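Local structure of solute-binding protein (Thermoactinomyces vulgaris, 2ZYK) at residues G166-A171 with D231-L236; L133-K138 with G263-P268. The protein binds cyclodextrins and probably delivers them to a membrane transporter for sugar uptake. All coordinates share one frame; numbering follows the deposited sequence.

Interaction 1: residues G166-A171 with D231-L236; sequences GVLFEA and DTVNGL. With GLC (alpha-D-glucopyranose), chain E.
Leu-168 lays its CD2 methyl over the face of helix 230-238 formed by Val-233 and Leu-236, where it meets Leu-236 CD1 at 3.6 Å and the backbone of Val-233, with CA 3.7 Å from that same CD2. This is a strand-to-helix layer in a beta-alpha-beta arrangement: helix 230-238 leads into strand 242-247, which runs parallel to strand 165-169 and pairs with it, and the helix packs back on both. A chi1 of 180°, which sets CG opposite the backbone N, sends Leu-168 toward the helix, and its side chain crosses that of Leu-236 at about a right angle. Val-233 answers from the helix with both branches. Its CG1 lies 3.8 Å from Leu-168 O, while CG2 is 4.0 Å from Glu-170 N, where the strand gives way to an inverse gamma turn centred on Glu-170. Methyls do the touching, against one another and against the backbone of 168-170, and the two segments share no hydrogen bond. Val-242 and Val-245 of the neighbouring strand fill in beside Leu-168, Val-233 and Leu-236. Phe-169 points the other way, where its ring makes an edge-to-face stack with Trp-218.

Toward the ligand the character changes. Glu-170 CG still passes Val-233 CG2 at 4.3 Å, but its side chain comes to about 4 Å (nearest atoms) from a bound glucose unit, and OE2 accepts a hydrogen bond from Asn-173. At the start of the helix segment Asp-231 turns away from the strand toward another glucose unit, whose O6 lies 3.8 Å from Asp-231 OD1 and 3.9 Å from Asp-231 OD2.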
ATOM      1  N   GLY A 166      22.270  -5.091  -7.339  1.00 20.90           N
ATOM      2  CA  GLY A 166      21.661  -6.406  -7.402  1.00 19.89           C
ATOM      3  C   GLY A 166      20.306  -6.326  -6.729  1.00 20.03           C
ATOM      4  O   GLY A 166      19.332  -6.918  -7.204  1.00 20.13           O
ATOM      5  N   VAL A 167      20.247  -5.586  -5.620  1.00 18.55           N
ATOM      6  CA  VAL A 167      18.994  -5.364  -4.894  1.00 17.78           C
ATOM      7  C   VAL A 167      18.839  -3.905  -4.463  1.00 18.28           C
ATOM      8  O   VAL A 167      19.679  -3.361  -3.717  1.00 17.28           O
ATOM      9  CB  VAL A 167      18.856  -6.257  -3.635  1.00 16.77           C
ATOM     10  CG1 VAL A 167      17.414  -6.288  -3.189  1.00 17.10           C
ATOM     11  CG2 VAL A 167      19.355  -7.675  -3.898  1.00 18.18           C
ATOM     12  N   LEU A 168      17.754  -3.280  -4.921  1.00 16.62           N
ATOM     13  CA  LEU A 168      17.446  -1.913  -4.528  1.00 15.07           C
ATOM     14  C   LEU A 168      15.997  -1.818  -4.085  1.00 15.60           C
ATOM     15  O   LEU A 168      15.119  -2.387  -4.727  1.00 16.95           O
ATOM     16  CB  LEU A 168      17.722  -0.955  -5.689  1.00 13.92           C
ATOM     17  CG  LEU A 168      17.451   0.535  -5.473  1.00 14.38           C
ATOM     18  CD1 LEU A 168      18.553   1.205  -4.627  1.00 10.61           C
ATOM     19  CD2 LEU A 168      17.339   1.191  -6.824  1.00 12.69           C
ATOM     20  N   PHE A 169      15.749  -1.128  -2.972  1.00 13.72           N
ATOM     21  CA  PHE A 169      14.382  -0.857  -2.528  1.00 11.70           C
ATOM     22  C   PHE A 169      14.328   0.299  -1.522  1.00 11.81           C
ATOM     23  O   PHE A 169      15.363   0.749  -1.051  1.00 10.70           O
ATOM     24  CB  PHE A 169      13.705  -2.134  -1.981  1.00  8.16           C
ATOM     25  CG  PHE A 169      14.134  -2.521  -0.596  1.00  4.60           C
ATOM     26  CD1 PHE A 169      15.347  -3.170  -0.382  1.00  3.91           C
ATOM     27  CD2 PHE A 169      13.305  -2.270   0.491  1.00  1.76           C
ATOM     28  CE1 PHE A 169      15.743  -3.533   0.900  1.00  3.14           C
ATOM     29  CE2 PHE A 169      13.687  -2.629   1.782  1.00  1.57           C
ATOM     30  CZ  PHE A 169      14.909  -3.261   1.986  1.00  4.66           C
ATOM     31  N   GLU A 170      13.122   0.778  -1.213  1.00 11.02           N
ATOM     32  CA  GLU A 170      12.936   1.878  -0.271  1.00  9.68           C
ATOM     33  C   GLU A 170      13.201   1.455   1.158  1.00  8.29           C
ATOM     34  O   GLU A 170      12.271   1.303   1.952  1.00  6.23           O
ATOM     35  CB  GLU A 170      11.523   2.442  -0.379  1.00 10.60           C
ATOM     36  CG  GLU A 170      11.416   3.594  -1.345  1.00 14.25           C
ATOM     37  CD  GLU A 170       9.988   4.027  -1.544  1.00 14.23           C
ATOM     38  OE1 GLU A 170       9.357   3.542  -2.504  1.00 13.75           O
ATOM     39  OE2 GLU A 170       9.502   4.848  -0.738  1.00 13.55           O
ATOM     40  N   ALA A 171      14.477   1.286   1.485  1.00  6.43           N
ATOM     41  CA  ALA A 171      14.876   0.806   2.801  1.00  6.28           C
ATOM     42  C   ALA A 171      14.856   1.908   3.867  1.00  5.51           C
ATOM     43  O   ALA A 171      15.222   1.673   5.017  1.00  4.40           O
ATOM     44  CB  ALA A 171      16.234   0.129   2.729  1.00  4.42           C
ATOM     45  N   ASP A 231      10.783   6.957  -7.033  1.00 21.74           N
ATOM     46  CA  ASP A 231      11.286   7.394  -8.344  1.00 20.99           C
ATOM     47  C   ASP A 231      12.690   6.881  -8.647  1.00 19.79           C
ATOM     48  O   ASP A 231      12.990   6.517  -9.785  1.00 20.60           O
ATOM     49  CB  ASP A 231      11.255   8.931  -8.473  1.00 23.86           C
ATOM     50  CG  ASP A 231       9.946   9.443  -9.044  1.00 27.42           C
ATOM     51  OD1 ASP A 231       9.117   8.606  -9.462  1.00 30.65           O
ATOM     52  OD2 ASP A 231       9.738  10.679  -9.082  1.00 28.30           O
ATOM     53  N   THR A 232      13.550   6.857  -7.637  1.00 18.63           N
ATOM     54  CA  THR A 232      14.906   6.346  -7.811  1.00 18.78           C
ATOM     55  C   THR A 232      14.905   4.828  -8.039  1.00 16.48           C
ATOM     56  O   THR A 232      15.605   4.328  -8.927  1.00 17.77           O
ATOM     57  CB  THR A 232      15.810   6.725  -6.612  1.00 20.37           C
ATOM     58  OG1 THR A 232      15.935   8.151  -6.548  1.00 23.06           O
ATOM     59  CG2 THR A 232      17.207   6.107  -6.743  1.00 21.45           C
ATOM     60  N   VAL A 233      14.111   4.111  -7.249  1.00 13.90           N
ATOM     61  CA  VAL A 233      14.033   2.652  -7.333  1.00 12.94           C
ATOM     62  C   VAL A 233      13.470   2.231  -8.687  1.00 13.90           C
ATOM     63  O   VAL A 233      14.049   1.397  -9.371  1.00 14.52           O
ATOM     64  CB  VAL A 233      13.184   2.047  -6.172  1.00 11.04           C
ATOM     65  CG1 VAL A 233      13.186   0.518  -6.240  1.00  9.94           C
ATOM     66  CG2 VAL A 233      13.689   2.538  -4.807  1.00  6.95           C
ATOM     67  N   ASN A 234      12.355   2.843  -9.072  1.00 14.75           N
ATOM     68  CA  ASN A 234      11.688   2.532 -10.322  1.00 14.33           C
ATOM     69  C   ASN A 234      12.535   2.883 -11.555  1.00 14.51           C
ATOM     70  O   ASN A 234      12.709   2.050 -12.447  1.00 14.48           O
ATOM     71  CB  ASN A 234      10.308   3.206 -10.370  1.00 14.29           C
ATOM     72  CG  ASN A 234       9.334   2.623  -9.354  1.00 14.72           C
ATOM     73  OD1 ASN A 234       9.330   1.420  -9.094  1.00 13.88           O
ATOM     74  ND2 ASN A 234       8.502   3.482  -8.773  1.00 13.82           N
ATOM     75  N   GLY A 235      13.074   4.104 -11.583  1.00 13.91           N
ATOM     76  CA  GLY A 235      13.879   4.588 -12.710  1.00 11.44           C
ATOM     77  C   GLY A 235      15.084   3.720 -13.005  1.00 11.88           C
ATOM     78  O   GLY A 235      15.367   3.411 -14.168  1.00 11.96           O
ATOM     79  N   LEU A 236      15.793   3.319 -11.949  1.00 11.73           N
ATOM     80  CA  LEU A 236      16.988   2.492 -12.096  1.00 12.47           C
ATOM     81  C   LEU A 236      16.657   1.085 -12.579  1.00 13.45           C
ATOM     82  O   LEU A 236      17.364   0.537 -13.431  1.00 15.12           O
ATOM     83  CB  LEU A 236      17.810   2.452 -10.803  1.00 11.45           C
ATOM     84  CG  LEU A 236      18.483   3.747 -10.333  1.00  9.63           C
ATOM     85  CD1 LEU A 236      19.039   3.588  -8.935  1.00  8.62           C
ATOM     86  CD2 LEU A 236      19.567   4.200 -11.273  1.00  7.97           C
TER
HETATM   87  C1  GLC E   3       3.966  13.453  -6.195  1.00 46.12           C
HETATM   88  C2  GLC E   3       2.614  13.275  -6.885  1.00 44.49           C
HETATM   89  C3  GLC E   3       2.287  11.788  -7.046  1.00 43.22           C
HETATM   90  C4  GLC E   3       3.437  11.030  -7.729  1.00 43.34           C
HETATM   91  C5  GLC E   3       4.747  11.305  -6.989  1.00 44.75           C
HETATM   92  C6  GLC E   3       5.947  10.697  -7.692  1.00 45.41           C
HETATM   93  O2  GLC E   3       1.598  13.905  -6.115  1.00 40.16           O
HETATM   94  O3  GLC E   3       1.107  11.647  -7.817  1.00 44.13           O
HETATM   95  O4  GLC E   3       3.161   9.618  -7.687  1.00 42.11           O
HETATM   96  O5  GLC E   3       4.975  12.727  -6.893  1.00 46.00           O
HETATM   97  O6  GLC E   3       6.653   9.813  -6.831  1.00 46.46           O

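Interaction 2: residues L133-K138 with G263-P268; sequences LIYNKK and GVAPLP
An antiparallel strand pair closes one side of the four-stranded mixed sheet, with strand 262-265 outermost and strand 132-136 the one member that runs against the other three. Four backbone bonds stitch it together. Tyr-135 N gives to Gly-263 O at 2.9 Å and Gly-263 N returns to Tyr-135 O at 2.9 Å; two residues along each strand, Ala-265 N gives to Leu-133 O at 2.8 Å. The fourth, Leu-133 N to Ala-265 O, is equally short but clearly bent, 136° at the hydrogen. Between these two hydrogen-bonded pairs sits the non-hydrogen-bonded pair of Ile-134 and Val-264, whose side chains share one face of the sheet; Ile-134 CG1 and Val-264 CG2 meet at 4.3 Å, and Phe-340 of helix 335-344 covers both.

On the other face Tyr-135 puts its ring flat over its cross-strand partner. CG sits in the crowded position between backbone N and carbonyl carbon (chi1 60°), which folds the ring across the neighbouring strand. Gly-263 CA then lies 3.8 Å from the ring centroid, 20° off the normal, as a CH-pi contact. The absence of a side chain at Gly-263 lets the ring lie directly on the backbone, and its CE2 touches Ala-265 CB at 4.2 Å. Past the paired residues the chain bends through Pro-266, and Leu-267 CD1 comes back to 3.4 Å from Leu-133 N, while Pro-268 joins Leu-133 and Leu-150 in an apolar cluster. A tyrosine shielding a glycine across antiparallel strands is the arrangement known as aromatic rescue of glycine, here on the edge of a sheet in the periplasmic-binding-protein fold.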
ATOM      1  N   LEU A 133       9.328  -9.712  -4.245  1.00 12.08           N
ATOM      2  CA  LEU A 133      10.599  -9.619  -4.964  1.00 11.30           C
ATOM      3  C   LEU A 133      10.384  -9.618  -6.478  1.00 10.69           C
ATOM      4  O   LEU A 133      10.100 -10.653  -7.076  1.00 11.28           O
ATOM      5  CB  LEU A 133      11.542 -10.754  -4.551  1.00 13.30           C
ATOM      6  CG  LEU A 133      12.994 -10.581  -5.004  1.00 15.06           C
ATOM      7  CD1 LEU A 133      13.769  -9.721  -4.016  1.00 15.68           C
ATOM      8  CD2 LEU A 133      13.667 -11.934  -5.183  1.00 17.78           C
ATOM      9  N   ILE A 134      10.519  -8.441  -7.082  1.00 11.59           N
ATOM     10  CA  ILE A 134      10.372  -8.269  -8.531  1.00 13.08           C
ATOM     11  C   ILE A 134      11.750  -8.143  -9.187  1.00 14.42           C
ATOM     12  O   ILE A 134      12.539  -7.270  -8.820  1.00 16.68           O
ATOM     13  CB  ILE A 134       9.496  -7.028  -8.873  1.00 12.27           C
ATOM     14  CG1 ILE A 134       8.153  -7.096  -8.151  1.00 10.86           C
ATOM     15  CG2 ILE A 134       9.273  -6.889 -10.397  1.00 10.88           C
ATOM     16  CD1 ILE A 134       7.460  -5.750  -8.073  1.00 11.99           C
ATOM     17  N   TYR A 135      12.028  -9.004 -10.161  1.00 14.85           N
ATOM     18  CA  TYR A 135      13.363  -9.077 -10.751  1.00 15.96           C
ATOM     19  C   TYR A 135      13.384  -8.991 -12.269  1.00 17.05           C
ATOM     20  O   TYR A 135      12.486  -9.480 -12.950  1.00 16.97           O
ATOM     21  CB  TYR A 135      14.128 -10.325 -10.264  1.00 16.44           C
ATOM     22  CG  TYR A 135      13.464 -11.648 -10.596  1.00 16.73           C
ATOM     23  CD1 TYR A 135      13.872 -12.388 -11.701  1.00 17.55           C
ATOM     24  CD2 TYR A 135      12.424 -12.151  -9.808  1.00 16.16           C
ATOM     25  CE1 TYR A 135      13.263 -13.598 -12.031  1.00 18.39           C
ATOM     26  CE2 TYR A 135      11.799 -13.353 -10.129  1.00 17.45           C
ATOM     27  CZ  TYR A 135      12.232 -14.075 -11.246  1.00 19.06           C
ATOM     28  OH  TYR A 135      11.640 -15.273 -11.578  1.00 18.68           O
ATOM     29  N   ASN A 136      14.439  -8.354 -12.773  1.00 18.91           N
ATOM     30  CA  ASN A 136      14.768  -8.297 -14.191  1.00 19.96           C
ATOM     31  C   ASN A 136      15.352  -9.636 -14.671  1.00 21.31           C
ATOM     32  O   ASN A 136      16.498  -9.960 -14.366  1.00 22.51           O
ATOM     33  CB  ASN A 136      15.779  -7.168 -14.409  1.00 18.99           C
ATOM     34  CG  ASN A 136      15.988  -6.844 -15.866  1.00 20.09           C
ATOM     35  OD1 ASN A 136      15.999  -7.735 -16.713  1.00 19.79           O
ATOM     36  ND2 ASN A 136      16.157  -5.557 -16.172  1.00 21.35           N
ATOM     37  N   LYS A 137      14.566 -10.405 -15.425  1.00 21.13           N
ATOM     38  CA  LYS A 137      14.933 -11.785 -15.786  1.00 22.40           C
ATOM     39  C   LYS A 137      16.276 -11.953 -16.513  1.00 22.45           C
ATOM     40  O   LYS A 137      16.884 -13.027 -16.452  1.00 21.60           O
ATOM     41  CB  LYS A 137      13.811 -12.476 -16.571  1.00 22.31           C
ATOM     42  CG  LYS A 137      12.770 -13.185 -15.705  1.00 22.67           C
ATOM     43  CD  LYS A 137      11.490 -13.418 -16.508  1.00 23.79           C
ATOM     44  CE  LYS A 137      10.728 -14.658 -16.054  1.00 25.34           C
ATOM     45  NZ  LYS A 137       9.723 -15.120 -17.080  1.00 26.04           N
ATOM     46  N   LYS A 138      16.750 -10.914 -17.194  1.00 22.24           N
ATOM     47  CA  LYS A 138      18.057 -11.038 -17.834  1.00 23.90           C
ATOM     48  C   LYS A 138      19.230 -10.707 -16.928  1.00 23.78           C
ATOM     49  O   LYS A 138      20.380 -10.889 -17.318  1.00 24.39           O
ATOM     50  CB  LYS A 138      18.146 -10.319 -19.186  1.00 25.19           C
ATOM     51  CG  LYS A 138      17.480  -8.976 -19.280  1.00 26.02           C
ATOM     52  CD  LYS A 138      17.239  -8.624 -20.741  1.00 28.67           C
ATOM     53  CE  LYS A 138      16.222  -9.548 -21.397  1.00 30.57           C
ATOM     54  NZ  LYS A 138      15.782  -9.011 -22.719  1.00 31.96           N
ATOM     55  N   GLY A 263      10.041 -10.887 -13.477  1.00 16.59           N
ATOM     56  CA  GLY A 263       9.627 -12.078 -12.767  1.00 16.46           C
ATOM     57  C   GLY A 263       9.193 -11.608 -11.393  1.00 17.21           C
ATOM     58  O   GLY A 263       9.725 -10.615 -10.881  1.00 17.77           O
ATOM     59  N   VAL A 264       8.218 -12.292 -10.797  1.00 15.74           N
ATOM     60  CA  VAL A 264       7.758 -11.928  -9.462  1.00 14.48           C
ATOM     61  C   VAL A 264       7.813 -13.135  -8.552  1.00 16.50           C
ATOM     62  O   VAL A 264       7.091 -14.121  -8.772  1.00 18.70           O
ATOM     63  CB  VAL A 264       6.310 -11.376  -9.457  1.00 14.15           C
ATOM     64  CG1 VAL A 264       5.887 -11.043  -8.038  1.00 11.30           C
ATOM     65  CG2 VAL A 264       6.172 -10.145 -10.372  1.00 13.20           C
ATOM     66  N   ALA A 265       8.662 -13.058  -7.532  1.00 15.01           N
ATOM     67  CA  ALA A 265       8.725 -14.103  -6.524  1.00 15.39           C
ATOM     68  C   ALA A 265       8.307 -13.578  -5.152  1.00 15.70           C
ATOM     69  O   ALA A 265       8.399 -12.374  -4.894  1.00 15.87           O
ATOM     70  CB  ALA A 265      10.123 -14.698  -6.463  1.00 16.65           C
ATOM     71  N   PRO A 266       7.836 -14.478  -4.268  1.00 15.97           N
ATOM     72  CA  PRO A 266       7.688 -14.074  -2.864  1.00 16.54           C
ATOM     73  C   PRO A 266       9.025 -13.645  -2.285  1.00 15.98           C
ATOM     74  O   PRO A 266      10.079 -14.018  -2.809  1.00 15.75           O
ATOM     75  CB  PRO A 266       7.180 -15.350  -2.158  1.00 16.19           C
ATOM     76  CG  PRO A 266       7.372 -16.465  -3.127  1.00 16.24           C
ATOM     77  CD  PRO A 266       7.385 -15.863  -4.504  1.00 16.98           C
ATOM     78  N   LEU A 267       8.981 -12.846  -1.230  1.00 16.65           N
ATOM     79  CA  LEU A 267      10.203 -12.459  -0.541  1.00 18.38           C
ATOM     80  C   LEU A 267      10.890 -13.714  -0.014  1.00 19.37           C
ATOM     81  O   LEU A 267      10.228 -14.567   0.585  1.00 18.76           O
ATOM     82  CB  LEU A 267       9.894 -11.487   0.602  1.00 17.90           C
ATOM     83  CG  LEU A 267      10.268 -10.008   0.483  1.00 17.94           C
ATOM     84  CD1 LEU A 267      10.044  -9.414  -0.900  1.00 17.34           C
ATOM     85  CD2 LEU A 267       9.559  -9.199   1.553  1.00 17.46           C
ATOM     86  N   PRO A 268      12.213 -13.849  -0.267  1.00 20.46           N
ATOM     87  CA  PRO A 268      12.957 -14.994   0.256  1.00 20.41           C
ATOM     88  C   PRO A 268      12.773 -15.121   1.757  1.00 21.95           C
ATOM     89  O   PRO A 268      12.771 -14.114   2.478  1.00 22.38           O
ATOM     90  CB  PRO A 268      14.409 -14.662  -0.085  1.00 19.86           C
ATOM     91  CG  PRO A 268      14.313 -13.798  -1.296  1.00 20.04           C
ATOM     92  CD  PRO A 268      13.075 -12.962  -1.070  1.00 20.28           C
TER

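From the N terminus, strand 132-136 comes first, and its partner follows 125 residues later at 263-268, so interaction 2 closes the longer loop. Interaction 1 is nested inside it: 166-171 and 231-236 both fall between the two strands of interaction 2. Each contact belongs to the same four-stranded sheet, but to different parts of it. Interaction 2 joins two strands edge to edge at one margin, whereas interaction 1 packs a helix against the strand at the opposite margin. Strand 242-247 lies between them, pairing with 165-169 on one side and 132-136 on the other. The two centres are 13 Å apart, and interaction 1 is the one that borders the bound glucose units.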